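Long-range contacts in beta-lactamase (Nostoc sp., PDB 6NHS), which probably hydrolyses the beta-lactam ring of penicillin-type antibiotics, as a class D serine beta-lactamase: residues A[39-44]-A[224-229]; A[159-164]-A[214-219]. All coordinates share one frame; numbering follows the deposited sequence.

Contact 1 (A[39-44]-A[224-229]); sequences IYDRNN and NNNVYF
Asp41 and Asn226 both carry CG trans to the backbone N (chi1 178° and -155°), which sends carboxylate and amide toward one another where strand 35-41 ends and strand 226-236 begins. Asn226 ND2 donates to Asp41 OD1 at 2.7 Å, arriving from above the carboxylate plane. The other face of that plane receives Asn44 N, which reaches Asp41 OD1 at 3.0 Å and closes an Asx motif that turns the chain after strand 35-41; Asn44 ND2 adds a bond to Asp41 OD2 at 2.7 Å. Asn226 OD1 is gripped twice as well: Asn43 N and Val227 N come to it from opposite faces of the amide. Asn43 stacks its amide on that of Asn226, the planes 16° apart, and its ND2 donates to Asn225 O at 2.9 Å. Arg42 clasps Asn43 OD1 side-on through NE and NH1, while Val227 CG2 sits over one guanidinium face near its rim, 3.6 Å from Arg42 NH2. Deeper in the sheet, Tyr40 and Phe229 form a hydrogen-bonded pair, Tyr40 N to Phe229 O being 2.7 Å, and their rings run side by side with Phe229 CD2 at the edge of Tyr40. Ile165 of helix 161-172 touches both side chains. With three N-H donors, the Asp41 carboxylate is probably stabilised as the anion, and the buried Asn226 amide, held at both ends, has its rotation fixed.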
# COMPACT_ATOMS: atom_id res chain seq x y z
N ILE A 39 5.83 9.76 -8.87
CA ILE A 39 6.79 8.73 -9.23
C ILE A 39 8.18 9.24 -8.88
O ILE A 39 8.52 10.39 -9.19
CB ILE A 39 6.69 8.34 -10.72
CG1 ILE A 39 5.30 7.78 -11.02
CG2 ILE A 39 7.74 7.31 -11.07
CD1 ILE A 39 5.06 7.52 -12.50
N TYR A 40 8.97 8.40 -8.22
CA TYR A 40 10.32 8.77 -7.80
C TYR A 40 11.33 7.85 -8.46
O TYR A 40 11.32 6.63 -8.24
CB TYR A 40 10.46 8.72 -6.28
CG TYR A 40 11.85 9.07 -5.80
CD1 TYR A 40 12.36 10.34 -5.98
CD2 TYR A 40 12.65 8.13 -5.16
CE1 TYR A 40 13.63 10.68 -5.55
CE2 TYR A 40 13.92 8.45 -4.72
CZ TYR A 40 14.40 9.73 -4.92
OH TYR A 40 15.66 10.08 -4.49
N ASP A 41 12.22 8.44 -9.27
CA ASP A 41 13.30 7.74 -9.95
C ASP A 41 14.48 7.64 -8.98
O ASP A 41 15.10 8.66 -8.65
CB ASP A 41 13.67 8.51 -11.22
CG ASP A 41 14.83 7.91 -12.00
OD1 ASP A 41 15.71 7.22 -11.43
OD2 ASP A 41 14.89 8.16 -13.22
N ARG A 42 14.78 6.42 -8.52
CA ARG A 42 15.79 6.26 -7.47
C ARG A 42 17.18 6.65 -7.96
O ARG A 42 17.88 7.42 -7.30
CB ARG A 42 15.80 4.83 -6.95
CG ARG A 42 16.77 4.66 -5.79
CD ARG A 42 17.15 3.22 -5.58
NE ARG A 42 17.93 2.69 -6.69
CZ ARG A 42 18.29 1.41 -6.80
NH1 ARG A 42 19.00 1.01 -7.84
NH2 ARG A 42 17.94 0.54 -5.86
N ASN A 43 17.59 6.11 -9.12
CA ASN A 43 18.95 6.34 -9.60
C ASN A 43 19.21 7.82 -9.87
O ASN A 43 20.32 8.31 -9.63
CB ASN A 43 19.20 5.52 -10.87
CG ASN A 43 19.33 4.03 -10.60
OD1 ASN A 43 19.19 3.57 -9.46
ND2 ASN A 43 19.59 3.26 -11.65
N ASN A 44 18.22 8.53 -10.38
CA ASN A 44 18.38 9.94 -10.74
C ASN A 44 17.86 10.89 -9.68
O ASN A 44 18.01 12.11 -9.84
CB ASN A 44 17.69 10.21 -12.08
CG ASN A 44 18.30 9.42 -13.21
OD1 ASN A 44 19.52 9.40 -13.38
ND2 ASN A 44 17.47 8.72 -13.97
N ASN A 224 15.16 -1.73 -15.92
CA ASN A 224 16.33 -1.04 -16.48
C ASN A 224 17.35 -0.69 -15.39
O ASN A 224 17.92 0.41 -15.39
CB ASN A 224 15.91 0.21 -17.25
CG ASN A 224 14.94 -0.09 -18.37
OD1 ASN A 224 14.97 -1.17 -18.97
ND2 ASN A 224 14.05 0.86 -18.67
N ASN A 225 17.59 -1.63 -14.47
CA ASN A 225 18.54 -1.45 -13.37
C ASN A 225 18.23 -0.21 -12.53
O ASN A 225 19.12 0.40 -11.94
CB ASN A 225 19.99 -1.39 -13.88
CG ASN A 225 20.54 -2.77 -14.21
OD1 ASN A 225 20.22 -3.75 -13.54
ND2 ASN A 225 21.38 -2.84 -15.23
N ASN A 226 16.95 0.16 -12.47
CA ASN A 226 16.49 1.31 -11.71
C ASN A 226 15.27 0.87 -10.91
O ASN A 226 14.71 -0.21 -11.13
CB ASN A 226 16.15 2.49 -12.63
CG ASN A 226 16.25 3.84 -11.93
OD1 ASN A 226 16.33 3.92 -10.71
ND2 ASN A 226 16.24 4.91 -12.71
N VAL A 227 14.86 1.71 -9.96
CA VAL A 227 13.65 1.49 -9.19
C VAL A 227 12.81 2.75 -9.26
O VAL A 227 13.31 3.85 -8.98
CB VAL A 227 13.95 1.13 -7.72
CG1 VAL A 227 12.65 0.93 -6.94
CG2 VAL A 227 14.83 -0.12 -7.64
N TYR A 228 11.55 2.60 -9.65
CA TYR A 228 10.62 3.72 -9.75
C TYR A 228 9.53 3.51 -8.70
O TYR A 228 8.65 2.66 -8.88
CB TYR A 228 10.04 3.82 -11.16
CG TYR A 228 11.11 3.89 -12.22
CD1 TYR A 228 11.62 2.73 -12.81
CD2 TYR A 228 11.64 5.11 -12.62
CE1 TYR A 228 12.60 2.79 -13.78
CE2 TYR A 228 12.63 5.18 -13.59
CZ TYR A 228 13.10 4.02 -14.16
OH TYR A 228 14.09 4.08 -15.12
N PHE A 229 9.61 4.27 -7.62
CA PHE A 229 8.57 4.24 -6.59
C PHE A 229 7.39 5.08 -7.05
O PHE A 229 7.56 6.12 -7.68
CB PHE A 229 9.12 4.79 -5.27
CG PHE A 229 10.30 4.01 -4.75
CD1 PHE A 229 10.12 2.91 -3.92
CD2 PHE A 229 11.60 4.37 -5.11
CE1 PHE A 229 11.21 2.18 -3.44
CE2 PHE A 229 12.70 3.65 -4.64
CZ PHE A 229 12.50 2.54 -3.81

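Contact 2 (A[159-164]-A[214-219]); sequences ITPKQQ and IGWFVG
A capping box starts helix 161-172 where it lies against the central antiparallel sheet of this penicillin-binding-protein-like fold: Gln163 N donates to Thr160 OG1, and Thr160 N returns a bond to Gln163 OE1. The first turn thus fixed meets strand 213-223 through the indole of Trp216. Ile159 and Pro161 deal with the rim of the six-membered ring. Ile159 O lies in the ring plane, 3.6 Å from Trp216 CZ2, and Ile159 CG2 approaches the same carbon; Pro161 N is likewise at the edge, with Pro161 CG 4.0 Å from Trp216 CZ3. Gln164 instead comes over a face. Its chain bends at chi2 (-95°), laying NE2 above the indole at 3.8 Å from Trp216 CE3, with amide and ring planes 71° apart. Both side-chain nitrogens have partners outside the two segments: Trp216 NE1 bonds to Leu60 O and Gln164 NE2 to Thr64 OG1. Thr64 directly follows Ser63, probably the nucleophile of the SxxK motif, so these two bonds link strand and helix to the probable active-site region. Val218 crosses Gln164 at about a right angle, CG1 against Gln164 CD and CG2 3.8 Å from Gln164 OE1.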
# COMPACT_ATOMS: atom_id res chain seq x y z
N ILE A 159 -2.14 9.17 5.66
CA ILE A 159 -0.84 9.23 5.01
C ILE A 159 -0.99 9.97 3.68
O ILE A 159 -2.03 9.88 3.01
CB ILE A 159 -0.25 7.81 4.82
CG1 ILE A 159 1.21 7.87 4.37
CG2 ILE A 159 -1.09 6.98 3.82
CD1 ILE A 159 1.92 6.55 4.49
N THR A 160 0.05 10.74 3.31
CA THR A 160 0.08 11.41 2.02
C THR A 160 0.75 10.53 0.98
O THR A 160 1.50 9.61 1.32
CB THR A 160 0.84 12.74 2.12
OG1 THR A 160 2.24 12.47 2.16
CG2 THR A 160 0.42 13.53 3.38
N PRO A 161 0.51 10.77 -0.31
CA PRO A 161 1.25 10.01 -1.33
C PRO A 161 2.76 10.18 -1.21
O PRO A 161 3.50 9.20 -1.38
CB PRO A 161 0.70 10.57 -2.65
CG PRO A 161 -0.67 11.08 -2.31
CD PRO A 161 -0.56 11.60 -0.89
N LYS A 162 3.23 11.40 -0.92
CA LYS A 162 4.66 11.61 -0.67
C LYS A 162 5.18 10.71 0.45
O LYS A 162 6.28 10.15 0.35
CB LYS A 162 4.93 13.08 -0.31
CG LYS A 162 5.10 13.99 -1.51
CD LYS A 162 5.40 15.41 -1.06
CE LYS A 162 5.88 16.25 -2.22
NZ LYS A 162 6.09 17.66 -1.81
N GLN A 163 4.40 10.56 1.53
CA GLN A 163 4.84 9.72 2.65
C GLN A 163 4.78 8.24 2.30
O GLN A 163 5.57 7.45 2.85
CB GLN A 163 3.99 10.03 3.89
CG GLN A 163 4.27 11.43 4.49
CD GLN A 163 3.19 11.88 5.46
OE1 GLN A 163 2.12 11.25 5.55
NE2 GLN A 163 3.45 12.96 6.18
N GLN A 164 3.88 7.83 1.41
CA GLN A 164 3.94 6.46 0.89
C GLN A 164 5.27 6.22 0.19
O GLN A 164 5.94 5.20 0.43
CB GLN A 164 2.77 6.19 -0.05
CG GLN A 164 1.39 6.27 0.61
CD GLN A 164 0.88 4.92 1.07
OE1 GLN A 164 1.66 4.01 1.35
NE2 GLN A 164 -0.45 4.79 1.15
N ILE A 214 -11.73 7.01 -1.53
CA ILE A 214 -10.35 7.26 -1.93
C ILE A 214 -9.75 5.97 -2.46
O ILE A 214 -9.84 4.92 -1.80
CB ILE A 214 -9.51 7.82 -0.76
CG1 ILE A 214 -10.10 9.16 -0.29
CG2 ILE A 214 -8.05 7.96 -1.17
CD1 ILE A 214 -10.05 10.25 -1.33
N GLY A 215 -9.14 6.03 -3.64
CA GLY A 215 -8.48 4.89 -4.24
C GLY A 215 -6.96 5.07 -4.18
O GLY A 215 -6.45 6.16 -4.40
N TRP A 216 -6.26 3.98 -3.89
CA TRP A 216 -4.81 3.97 -3.84
C TRP A 216 -4.24 2.89 -4.75
O TRP A 216 -4.83 1.82 -4.91
CB TRP A 216 -4.27 3.66 -2.45
CG TRP A 216 -4.34 4.67 -1.36
CD1 TRP A 216 -5.21 4.67 -0.31
CD2 TRP A 216 -3.43 5.75 -1.12
NE1 TRP A 216 -4.93 5.70 0.55
CE2 TRP A 216 -3.84 6.38 0.07
CE3 TRP A 216 -2.33 6.26 -1.82
CZ2 TRP A 216 -3.19 7.51 0.58
CZ3 TRP A 216 -1.68 7.37 -1.31
CH2 TRP A 216 -2.11 7.99 -0.12
N PHE A 217 -3.06 3.16 -5.30
CA PHE A 217 -2.15 2.10 -5.74
C PHE A 217 -0.73 2.60 -5.49
O PHE A 217 -0.33 3.61 -6.08
CB PHE A 217 -2.36 1.75 -7.22
CG PHE A 217 -1.58 0.54 -7.69
CD1 PHE A 217 -1.54 -0.62 -6.93
CD2 PHE A 217 -0.90 0.56 -8.90
CE1 PHE A 217 -0.83 -1.74 -7.35
CE2 PHE A 217 -0.19 -0.56 -9.34
CZ PHE A 217 -0.15 -1.71 -8.57
N VAL A 218 -0.01 1.94 -4.58
CA VAL A 218 1.34 2.36 -4.22
C VAL A 218 2.27 1.16 -4.35
O VAL A 218 1.84 0.01 -4.25
CB VAL A 218 1.41 2.96 -2.79
CG1 VAL A 218 0.30 3.96 -2.58
CG2 VAL A 218 1.34 1.85 -1.73
N GLY A 219 3.55 1.44 -4.58
CA GLY A 219 4.51 0.35 -4.74
C GLY A 219 5.75 0.85 -5.46
O GLY A 219 6.12 2.02 -5.36

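In the fold
Both contacts reach the same six-stranded antiparallel sheet, with their centres about 17 Å apart. Contact 1 joins strands 35-41 and 226-236 at the end of strand 35-41, about 18 Å from the centre of the chain; contact 2 sets the start of helix 161-172 on strand 213-223, about 7 Å from that centre. Strands 213-223 and 226-236 are consecutive and adjacent, and the contacts touch where Phe229 CB packs on Gly219 O. Along the chain contact 2 is nested within the loop closed by contact 1. An early strand thus joins two late ones in one sheet, helix 161-172 packs on both contacts, and the more central contact 2 lies near the probable active-site serine.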